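Local coordinates for protein DNA polymerase sliding clamp 2 (Thermococcus kodakarensis, PDB 3LX2) that forms a ring-shaped homotrimeric sliding clamp that probably encircles DNA and tethers the replicative polymerase and other proteins to it during replication, at residues Thr2-Glu14 against Leu80-Gly94. Sequence-based numbering, arbitrary orientation.
With SO4 (sulfate ion), chain E.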
ATOM      1  N   THR A   2      21.984  12.245 -33.642  1.00 52.53           N
ATOM      2  CA  THR A   2      21.988  13.196 -32.471  1.00 53.57           C
ATOM      3  C   THR A   2      20.559  13.699 -32.237  1.00 52.25           C
ATOM      4  O   THR A   2      19.891  14.142 -33.180  1.00 51.79           O
ATOM      5  CB  THR A   2      22.961  14.402 -32.708  1.00 54.13           C
ATOM      6  OG1 THR A   2      24.308  13.950 -32.538  1.00 58.34           O
ATOM      7  CG2 THR A   2      22.713  15.573 -31.760  1.00 54.28           C
ATOM      8  N   PHE A   3      20.081  13.616 -30.998  1.00 50.04           N
ATOM      9  CA  PHE A   3      18.802  14.257 -30.714  1.00 48.37           C
ATOM     10  C   PHE A   3      18.656  14.810 -29.301  1.00 46.82           C
ATOM     11  O   PHE A   3      19.396  14.457 -28.396  1.00 46.11           O
ATOM     12  CB  PHE A   3      17.637  13.305 -31.042  1.00 48.33           C
ATOM     13  CG  PHE A   3      17.601  12.076 -30.192  1.00 46.45           C
ATOM     14  CD1 PHE A   3      17.070  12.115 -28.901  1.00 45.00           C
ATOM     15  CD2 PHE A   3      18.087  10.878 -30.671  1.00 44.58           C
ATOM     16  CE1 PHE A   3      17.026  10.961 -28.101  1.00 41.44           C
ATOM     17  CE2 PHE A   3      18.031   9.715 -29.890  1.00 44.54           C
ATOM     18  CZ  PHE A   3      17.495   9.764 -28.598  1.00 43.17           C
ATOM     19  N   GLU A   4      17.676  15.681 -29.161  1.00 45.57           N
ATOM     20  CA  GLU A   4      17.235  16.187 -27.893  1.00 45.69           C
ATOM     21  C   GLU A   4      15.709  16.338 -27.965  1.00 44.35           C
ATOM     22  O   GLU A   4      15.204  17.161 -28.707  1.00 44.70           O
ATOM     23  CB  GLU A   4      17.900  17.537 -27.548  1.00 45.56           C
ATOM     24  CG  GLU A   4      17.370  18.071 -26.241  1.00 50.75           C
ATOM     25  CD  GLU A   4      18.289  19.057 -25.516  1.00 58.53           C
ATOM     26  OE1 GLU A   4      19.479  18.725 -25.287  1.00 58.48           O
ATOM     27  OE2 GLU A   4      17.779  20.155 -25.127  1.00 63.85           O
ATOM     28  N   ILE A   5      15.002  15.562 -27.155  1.00 42.48           N
ATOM     29  CA  ILE A   5      13.567  15.546 -27.126  1.00 40.88           C
ATOM     30  C   ILE A   5      13.123  15.795 -25.688  1.00 40.84           C
ATOM     31  O   ILE A   5      13.693  15.229 -24.746  1.00 41.21           O
ATOM     32  CB  ILE A   5      13.071  14.144 -27.598  1.00 41.49           C
ATOM     33  CG1 ILE A   5      13.180  14.052 -29.118  1.00 41.10           C
ATOM     34  CG2 ILE A   5      11.652  13.832 -27.137  1.00 35.78           C
ATOM     35  CD1 ILE A   5      13.088  12.592 -29.676  1.00 44.09           C
ATOM     36  N   VAL A   6      12.090  16.608 -25.524  1.00 39.35           N
ATOM     37  CA  VAL A   6      11.612  16.968 -24.222  1.00 38.60           C
ATOM     38  C   VAL A   6      10.122  16.705 -24.172  1.00 38.90           C
ATOM     39  O   VAL A   6       9.371  17.247 -25.014  1.00 38.18           O
ATOM     40  CB  VAL A   6      11.816  18.466 -23.932  1.00 38.95           C
ATOM     41  CG1 VAL A   6      11.355  18.752 -22.554  1.00 38.05           C
ATOM     42  CG2 VAL A   6      13.303  18.908 -24.100  1.00 38.38           C
ATOM     43  N   PHE A   7       9.696  15.875 -23.212  1.00 37.92           N
ATOM     44  CA  PHE A   7       8.281  15.616 -23.012  1.00 39.29           C
ATOM     45  C   PHE A   7       7.874  16.191 -21.655  1.00 38.77           C
ATOM     46  O   PHE A   7       8.578  16.043 -20.684  1.00 39.41           O
ATOM     47  CB  PHE A   7       8.003  14.094 -23.147  1.00 40.04           C
ATOM     48  CG  PHE A   7       6.521  13.715 -23.178  1.00 43.16           C
ATOM     49  CD1 PHE A   7       5.696  14.080 -24.244  1.00 49.92           C
ATOM     50  CD2 PHE A   7       5.956  12.950 -22.144  1.00 47.03           C
ATOM     51  CE1 PHE A   7       4.291  13.692 -24.277  1.00 51.33           C
ATOM     52  CE2 PHE A   7       4.579  12.542 -22.163  1.00 48.94           C
ATOM     53  CZ  PHE A   7       3.745  12.911 -23.233  1.00 50.08           C
ATOM     54  N   ASP A   8       6.742  16.847 -21.553  1.00 39.81           N
ATOM     55  CA  ASP A   8       6.458  17.549 -20.290  1.00 41.48           C
ATOM     56  C   ASP A   8       5.850  16.704 -19.178  1.00 41.38           C
ATOM     57  O   ASP A   8       5.455  17.237 -18.128  1.00 43.00           O
ATOM     58  CB  ASP A   8       5.609  18.791 -20.517  1.00 41.80           C
ATOM     59  CG  ASP A   8       4.277  18.451 -21.067  1.00 44.77           C
ATOM     60  OD1 ASP A   8       3.921  17.254 -21.022  1.00 47.53           O
ATOM     61  OD2 ASP A   8       3.572  19.371 -21.518  1.00 48.49           O
ATOM     62  N   SER A   9       5.763  15.393 -19.366  1.00 40.94           N
ATOM     63  CA  SER A   9       5.331  14.531 -18.256  1.00 39.72           C
ATOM     64  C   SER A   9       6.027  13.167 -18.233  1.00 38.72           C
ATOM     65  O   SER A   9       5.601  12.205 -18.910  1.00 39.02           O
ATOM     66  CB  SER A   9       3.807  14.398 -18.247  1.00 39.17           C
ATOM     67  OG  SER A   9       3.381  13.605 -17.160  1.00 40.49           O
ATOM     68  N   ALA A  10       7.099  13.094 -17.453  1.00 37.48           N
ATOM     69  CA  ALA A  10       7.835  11.868 -17.321  1.00 37.77           C
ATOM     70  C   ALA A  10       6.925  10.705 -16.841  1.00 37.26           C
ATOM     71  O   ALA A  10       7.095   9.566 -17.246  1.00 35.72           O
ATOM     72  CB  ALA A  10       8.999  12.080 -16.407  1.00 37.31           C
ATOM     73  N   ARG A  11       5.959  11.041 -15.997  1.00 38.66           N
ATOM     74  CA  ARG A  11       5.006  10.095 -15.417  1.00 40.07           C
ATOM     75  C   ARG A  11       4.062   9.530 -16.439  1.00 39.50           C
ATOM     76  O   ARG A  11       3.879   8.343 -16.455  1.00 39.27           O
ATOM     77  CB  ARG A  11       4.176  10.713 -14.290  1.00 40.42           C
ATOM     78  CG  ARG A  11       4.701  10.482 -12.887  1.00 42.82           C
ATOM     79  CD  ARG A  11       4.076  11.569 -12.139  1.00 46.69           C
ATOM     80  NE  ARG A  11       3.451  11.226 -10.872  1.00 52.87           N
ATOM     81  CZ  ARG A  11       2.347  11.815 -10.396  1.00 53.96           C
ATOM     82  NH1 ARG A  11       1.632  12.722 -11.087  1.00 49.71           N
ATOM     83  NH2 ARG A  11       1.936  11.468  -9.207  1.00 58.72           N
ATOM     84  N   GLU A  12       3.446  10.376 -17.260  1.00 40.10           N
ATOM     85  CA  GLU A  12       2.751   9.852 -18.440  1.00 40.92           C
ATOM     86  C   GLU A  12       3.653   8.895 -19.158  1.00 39.69           C
ATOM     87  O   GLU A  12       3.273   7.747 -19.352  1.00 42.16           O
ATOM     88  CB  GLU A  12       2.255  10.946 -19.371  1.00 41.26           C
ATOM     89  CG  GLU A  12       0.756  11.106 -19.285  1.00 46.09           C
ATOM     90  CD  GLU A  12       0.250  12.366 -19.957  1.00 52.41           C
ATOM     91  OE1 GLU A  12       0.904  12.881 -20.900  1.00 57.83           O
ATOM     92  OE2 GLU A  12      -0.818  12.860 -19.533  1.00 54.02           O
ATOM     93  N   PHE A  13       4.867   9.301 -19.491  1.00 37.81           N
ATOM     94  CA  PHE A  13       5.754   8.399 -20.268  1.00 37.34           C
ATOM     95  C   PHE A  13       6.121   7.116 -19.547  1.00 37.40           C
ATOM     96  O   PHE A  13       6.300   6.069 -20.175  1.00 36.62           O
ATOM     97  CB  PHE A  13       7.034   9.116 -20.613  1.00 35.97           C
ATOM     98  CG  PHE A  13       7.600   8.746 -21.914  1.00 34.31           C
ATOM     99  CD1 PHE A  13       8.596   7.793 -22.003  1.00 28.42           C
ATOM    100  CD2 PHE A  13       7.200   9.403 -23.078  1.00 36.88           C
ATOM    101  CE1 PHE A  13       9.189   7.463 -23.232  1.00 30.52           C
ATOM    102  CE2 PHE A  13       7.800   9.047 -24.359  1.00 36.94           C
ATOM    103  CZ  PHE A  13       8.791   8.055 -24.408  1.00 31.59           C
ATOM    104  N   GLU A  14       6.277   7.203 -18.218  1.00 37.94           N
ATOM    105  CA  GLU A  14       6.498   6.023 -17.364  1.00 37.40           C
ATOM    106  C   GLU A  14       5.441   4.954 -17.670  1.00 38.47           C
ATOM    107  O   GLU A  14       5.707   3.777 -17.653  1.00 38.43           O
ATOM    108  CB  GLU A  14       6.366   6.444 -15.905  1.00 37.29           C
ATOM    109  CG  GLU A  14       6.620   5.362 -14.840  1.00 39.35           C
ATOM    110  CD  GLU A  14       5.417   4.474 -14.624  1.00 43.25           C
ATOM    111  OE1 GLU A  14       4.306   4.911 -14.959  1.00 47.01           O
ATOM    112  OE2 GLU A  14       5.562   3.317 -14.178  1.00 47.38           O
ATOM    113  N   LEU A  80      12.351   5.806 -14.864  1.00 38.40           N
ATOM    114  CA  LEU A  80      11.121   6.549 -15.040  1.00 38.78           C
ATOM    115  C   LEU A  80      10.231   6.482 -13.788  1.00 39.41           C
ATOM    116  O   LEU A  80       9.436   7.386 -13.519  1.00 37.66           O
ATOM    117  CB  LEU A  80      10.377   6.117 -16.312  1.00 38.49           C
ATOM    118  CG  LEU A  80      11.098   6.437 -17.628  1.00 38.11           C
ATOM    119  CD1 LEU A  80      10.310   5.826 -18.729  1.00 37.62           C
ATOM    120  CD2 LEU A  80      11.205   7.960 -17.842  1.00 37.06           C
ATOM    121  N   LYS A  81      10.409   5.425 -13.000  1.00 39.27           N
ATOM    122  CA  LYS A  81       9.607   5.288 -11.809  1.00 39.22           C
ATOM    123  C   LYS A  81      10.094   6.258 -10.744  1.00 38.29           C
ATOM    124  O   LYS A  81       9.425   6.464  -9.747  1.00 36.33           O
ATOM    125  CB  LYS A  81       9.596   3.825 -11.322  1.00 40.75           C
ATOM    126  CG  LYS A  81       8.605   2.898 -12.100  1.00 44.45           C
ATOM    127  CD  LYS A  81       8.779   1.434 -11.715  1.00 50.72           C
ATOM    128  CE  LYS A  81       7.470   0.661 -11.627  1.00 55.37           C
ATOM    129  NZ  LYS A  81       6.706   1.122 -10.375  1.00 60.66           N
ATOM    130  N   LEU A  82      11.241   6.885 -10.955  1.00 38.88           N
ATOM    131  CA  LEU A  82      11.632   7.962 -10.006  1.00 40.10           C
ATOM    132  C   LEU A  82      10.935   9.278 -10.227  1.00 40.24           C
ATOM    133  O   LEU A  82      11.005  10.143  -9.351  1.00 41.42           O
ATOM    134  CB  LEU A  82      13.133   8.220  -9.970  1.00 39.11           C
ATOM    135  CG  LEU A  82      14.061   7.004  -9.806  1.00 40.58           C
ATOM    136  CD1 LEU A  82      15.441   7.522 -10.133  1.00 40.77           C
ATOM    137  CD2 LEU A  82      14.045   6.337  -8.434  1.00 36.18           C
ATOM    138  N   ALA A  83      10.260   9.443 -11.369  1.00 41.01           N
ATOM    139  CA  ALA A  83       9.649  10.744 -11.719  1.00 41.88           C
ATOM    140  C   ALA A  83       8.655  11.171 -10.657  1.00 43.00           C
ATOM    141  O   ALA A  83       7.843  10.385 -10.259  1.00 43.10           O
ATOM    142  CB  ALA A  83       8.969  10.671 -12.980  1.00 40.01           C
ATOM    143  N   ARG A  84       8.697  12.424 -10.214  1.00 44.49           N
ATOM    144  CA  ARG A  84       7.617  12.913  -9.367  1.00 46.24           C
ATOM    145  C   ARG A  84       6.557  13.619 -10.228  1.00 46.62           C
ATOM    146  O   ARG A  84       6.752  13.825 -11.439  1.00 46.38           O
ATOM    147  CB  ARG A  84       8.161  13.789  -8.241  1.00 46.39           C
ATOM    148  CG  ARG A  84       8.882  12.980  -7.088  1.00 51.69           C
ATOM    149  CD  ARG A  84       8.512  13.551  -5.673  1.00 60.60           C
ATOM    150  NE  ARG A  84       8.893  14.963  -5.531  1.00 65.64           N
ATOM    151  CZ  ARG A  84       8.231  15.854  -4.794  1.00 71.67           C
ATOM    152  NH1 ARG A  84       7.131  15.502  -4.112  1.00 72.64           N
ATOM    153  NH2 ARG A  84       8.675  17.113  -4.735  1.00 74.07           N
ATOM    154  N   SER A  85       5.437  13.980  -9.615  1.00 46.59           N
ATOM    155  CA  SER A  85       4.394  14.714 -10.310  1.00 47.69           C
ATOM    156  C   SER A  85       4.973  16.012 -10.900  1.00 46.62           C
ATOM    157  O   SER A  85       5.799  16.702 -10.296  1.00 46.90           O
ATOM    158  CB  SER A  85       3.225  15.005  -9.351  1.00 48.51           C
ATOM    159  OG  SER A  85       3.747  15.507  -8.098  1.00 53.57           O
ATOM    160  N   ARG A  86       4.562  16.321 -12.110  1.00 45.80           N
ATOM    161  CA  ARG A  86       5.096  17.458 -12.815  1.00 44.41           C
ATOM    162  C   ARG A  86       6.582  17.406 -13.210  1.00 42.64           C
ATOM    163  O   ARG A  86       7.033  18.369 -13.769  1.00 42.75           O
ATOM    164  CB  ARG A  86       4.746  18.758 -12.053  1.00 45.98           C
ATOM    165  CG  ARG A  86       3.208  18.962 -11.855  1.00 48.74           C
ATOM    166  CD  ARG A  86       2.774  19.945 -10.709  1.00 53.51           C
ATOM    167  NE  ARG A  86       2.875  19.436  -9.318  1.00 56.93           N
ATOM    168  CZ  ARG A  86       3.896  19.677  -8.481  1.00 57.31           C
ATOM    169  NH1 ARG A  86       4.919  20.416  -8.882  1.00 57.84           N
ATOM    170  NH2 ARG A  86       3.899  19.204  -7.234  1.00 55.47           N
ATOM    171  N   ASP A  87       7.363  16.336 -12.969  1.00 41.54           N
ATOM    172  CA  ASP A  87       8.753  16.272 -13.529  1.00 39.50           C
ATOM    173  C   ASP A  87       8.665  16.283 -15.056  1.00 39.28           C
ATOM    174  O   ASP A  87       7.761  15.671 -15.616  1.00 38.87           O
ATOM    175  CB  ASP A  87       9.513  14.992 -13.149  1.00 39.63           C
ATOM    176  CG  ASP A  87      10.102  14.992 -11.702  1.00 39.98           C
ATOM    177  OD1 ASP A  87      10.288  16.039 -11.071  1.00 41.37           O
ATOM    178  OD2 ASP A  87      10.388  13.899 -11.184  1.00 40.96           O
ATOM    179  N   THR A  88       9.573  16.960 -15.738  1.00 38.38           N
ATOM    180  CA  THR A  88       9.593  16.805 -17.180  1.00 38.98           C
ATOM    181  C   THR A  88      10.606  15.723 -17.585  1.00 37.54           C
ATOM    182  O   THR A  88      11.419  15.312 -16.768  1.00 37.98           O
ATOM    183  CB  THR A  88       9.876  18.160 -17.955  1.00 39.19           C
ATOM    184  OG1 THR A  88      11.253  18.483 -17.839  1.00 42.67           O
ATOM    185  CG2 THR A  88       9.006  19.276 -17.477  1.00 38.06           C
ATOM    186  N   LEU A  89      10.544  15.252 -18.827  1.00 35.89           N
ATOM    187  CA  LEU A  89      11.403  14.181 -19.286  1.00 35.21           C
ATOM    188  C   LEU A  89      12.219  14.691 -20.440  1.00 36.02           C
ATOM    189  O   LEU A  89      11.686  15.302 -21.370  1.00 34.32           O
ATOM    190  CB  LEU A  89      10.573  12.988 -19.783  1.00 35.44           C
ATOM    191  CG  LEU A  89      11.216  11.839 -20.607  1.00 35.60           C
ATOM    192  CD1 LEU A  89      12.354  11.228 -19.888  1.00 36.76           C
ATOM    193  CD2 LEU A  89      10.194  10.720 -20.973  1.00 36.01           C
ATOM    194  N   VAL A  90      13.512  14.417 -20.389  1.00 37.44           N
ATOM    195  CA  VAL A  90      14.390  14.738 -21.497  1.00 39.10           C
ATOM    196  C   VAL A  90      15.059  13.475 -21.966  1.00 40.14           C
ATOM    197  O   VAL A  90      15.690  12.781 -21.163  1.00 39.99           O
ATOM    198  CB  VAL A  90      15.582  15.639 -21.098  1.00 39.25           C
ATOM    199  CG1 VAL A  90      16.470  15.960 -22.352  1.00 38.38           C
ATOM    200  CG2 VAL A  90      15.141  16.918 -20.367  1.00 39.28           C
ATOM    201  N   LEU A  91      14.955  13.200 -23.263  1.00 41.05           N
ATOM    202  CA  LEU A  91      15.753  12.155 -23.861  1.00 42.55           C
ATOM    203  C   LEU A  91      16.757  12.775 -24.820  1.00 44.87           C
ATOM    204  O   LEU A  91      16.413  13.569 -25.693  1.00 44.20           O
ATOM    205  CB  LEU A  91      14.879  11.166 -24.592  1.00 41.84           C
ATOM    206  CG  LEU A  91      13.715  10.550 -23.804  1.00 40.25           C
ATOM    207  CD1 LEU A  91      12.752   9.826 -24.804  1.00 40.24           C
ATOM    208  CD2 LEU A  91      14.246   9.592 -22.763  1.00 35.34           C
ATOM    209  N   ARG A  92      18.012  12.400 -24.640  1.00 47.08           N
ATOM    210  CA  ARG A  92      19.081  13.061 -25.322  1.00 49.81           C
ATOM    211  C   ARG A  92      20.202  12.108 -25.727  1.00 50.97           C
ATOM    212  O   ARG A  92      20.700  11.312 -24.914  1.00 51.21           O
ATOM    213  CB  ARG A  92      19.634  14.155 -24.432  1.00 49.80           C
ATOM    214  CG  ARG A  92      20.748  14.867 -25.074  1.00 54.88           C
ATOM    215  CD  ARG A  92      21.503  15.608 -24.027  1.00 61.49           C
ATOM    216  NE  ARG A  92      20.780  16.799 -23.613  1.00 61.55           N
ATOM    217  CZ  ARG A  92      20.994  17.416 -22.464  1.00 63.49           C
ATOM    218  NH1 ARG A  92      21.889  16.931 -21.593  1.00 65.41           N
ATOM    219  NH2 ARG A  92      20.298  18.500 -22.178  1.00 64.01           N
ATOM    220  N   LYS A  93      20.584  12.197 -26.996  1.00 52.24           N
ATOM    221  CA  LYS A  93      21.662  11.397 -27.515  1.00 54.12           C
ATOM    222  C   LYS A  93      22.621  12.275 -28.272  1.00 55.67           C
ATOM    223  O   LYS A  93      22.210  13.081 -29.132  1.00 56.34           O
ATOM    224  CB  LYS A  93      21.167  10.286 -28.422  1.00 53.76           C
ATOM    225  CG  LYS A  93      22.301   9.345 -28.821  1.00 55.30           C
ATOM    226  CD  LYS A  93      21.847   8.218 -29.704  1.00 55.46           C
ATOM    227  CE  LYS A  93      23.051   7.406 -30.191  1.00 60.40           C
ATOM    228  NZ  LYS A  93      23.943   8.220 -31.076  1.00 61.99           N
ATOM    229  N   GLY A  94      23.890  12.127 -27.915  1.00 57.02           N
ATOM    230  CA  GLY A  94      24.976  12.776 -28.609  1.00 59.59           C
ATOM    231  C   GLY A  94      25.859  11.775 -29.329  1.00 61.20           C
ATOM    232  O   GLY A  94      25.375  10.776 -29.899  1.00 61.16           O
TER
HETATM  233  S   SO4 E 261       2.040  14.687 -14.068  1.00 56.55           S
HETATM  234  O1  SO4 E 261       2.072  13.920 -15.277  1.00 54.64           O
HETATM  235  O2  SO4 E 261       3.237  14.454 -13.251  1.00 54.19           O
HETATM  236  O3  SO4 E 261       2.012  16.073 -14.562  1.00 59.57           O
HETATM  237  O4  SO4 E 261       0.855  14.359 -13.241  1.00 53.71           O
HETATM  238  O   HOH W   1       5.789  13.618 -14.561  1.00 38.30           O
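Lys93 CB lies over one face of the Phe3 ring, 3.8 Å from its centroid, while Leu91 O sits at the ring edge near its plane. Leu89 CD2 lies over one face of the Phe13 ring, on helix 10-21, 3.4 Å from Phe13 CG, and Leu80 CD1 is at that ring's edge. Both rings pack on the helix-facing side of an antiparallel pair, strands 3-7 and 88-93, in the N-terminal domain of the PCNA clamp fold, where helices line the inside of the ring and sheets its outside. Phe3 CG stands between its backbone N and carbonyl carbon (chi1 64°), which swings the ring across strand 88-93. Lys93, on this same side of the sheet, extends its NZ away from the Phe3 ring to a salt bridge with Glu67.

Paired backbone bonds at Phe3-Lys93, Ile5-Leu91 and Phe7-Leu89 zip the strands together, and strands 60-63 and 98-104 continue the sheet on either side. On the opposite face, Glu4 and Arg92 run side by side: Arg92 NE donates to Glu4 OE1 at 2.9 Å from above the carboxylate plane, a salt bridge to which NH2 adds a weak bond.

Beyond the strands, Ala10 CB nestles against Ala83 CB (3.7 Å) and Leu89 CB, and Ala10 N donates to Asp87 O. Ser9 caps the helix by accepting from Glu12 N. A sulfate, probably from the crystallisation liquor, bridges this helix start and the 84-87 turn: Arg86 N donates to its O2, and Arg11 NH1 adds weak bonds at the guanidinium edge. Over one face of that guanidinium lies Ser85 CB, 3.3 Å from Arg11 NH1.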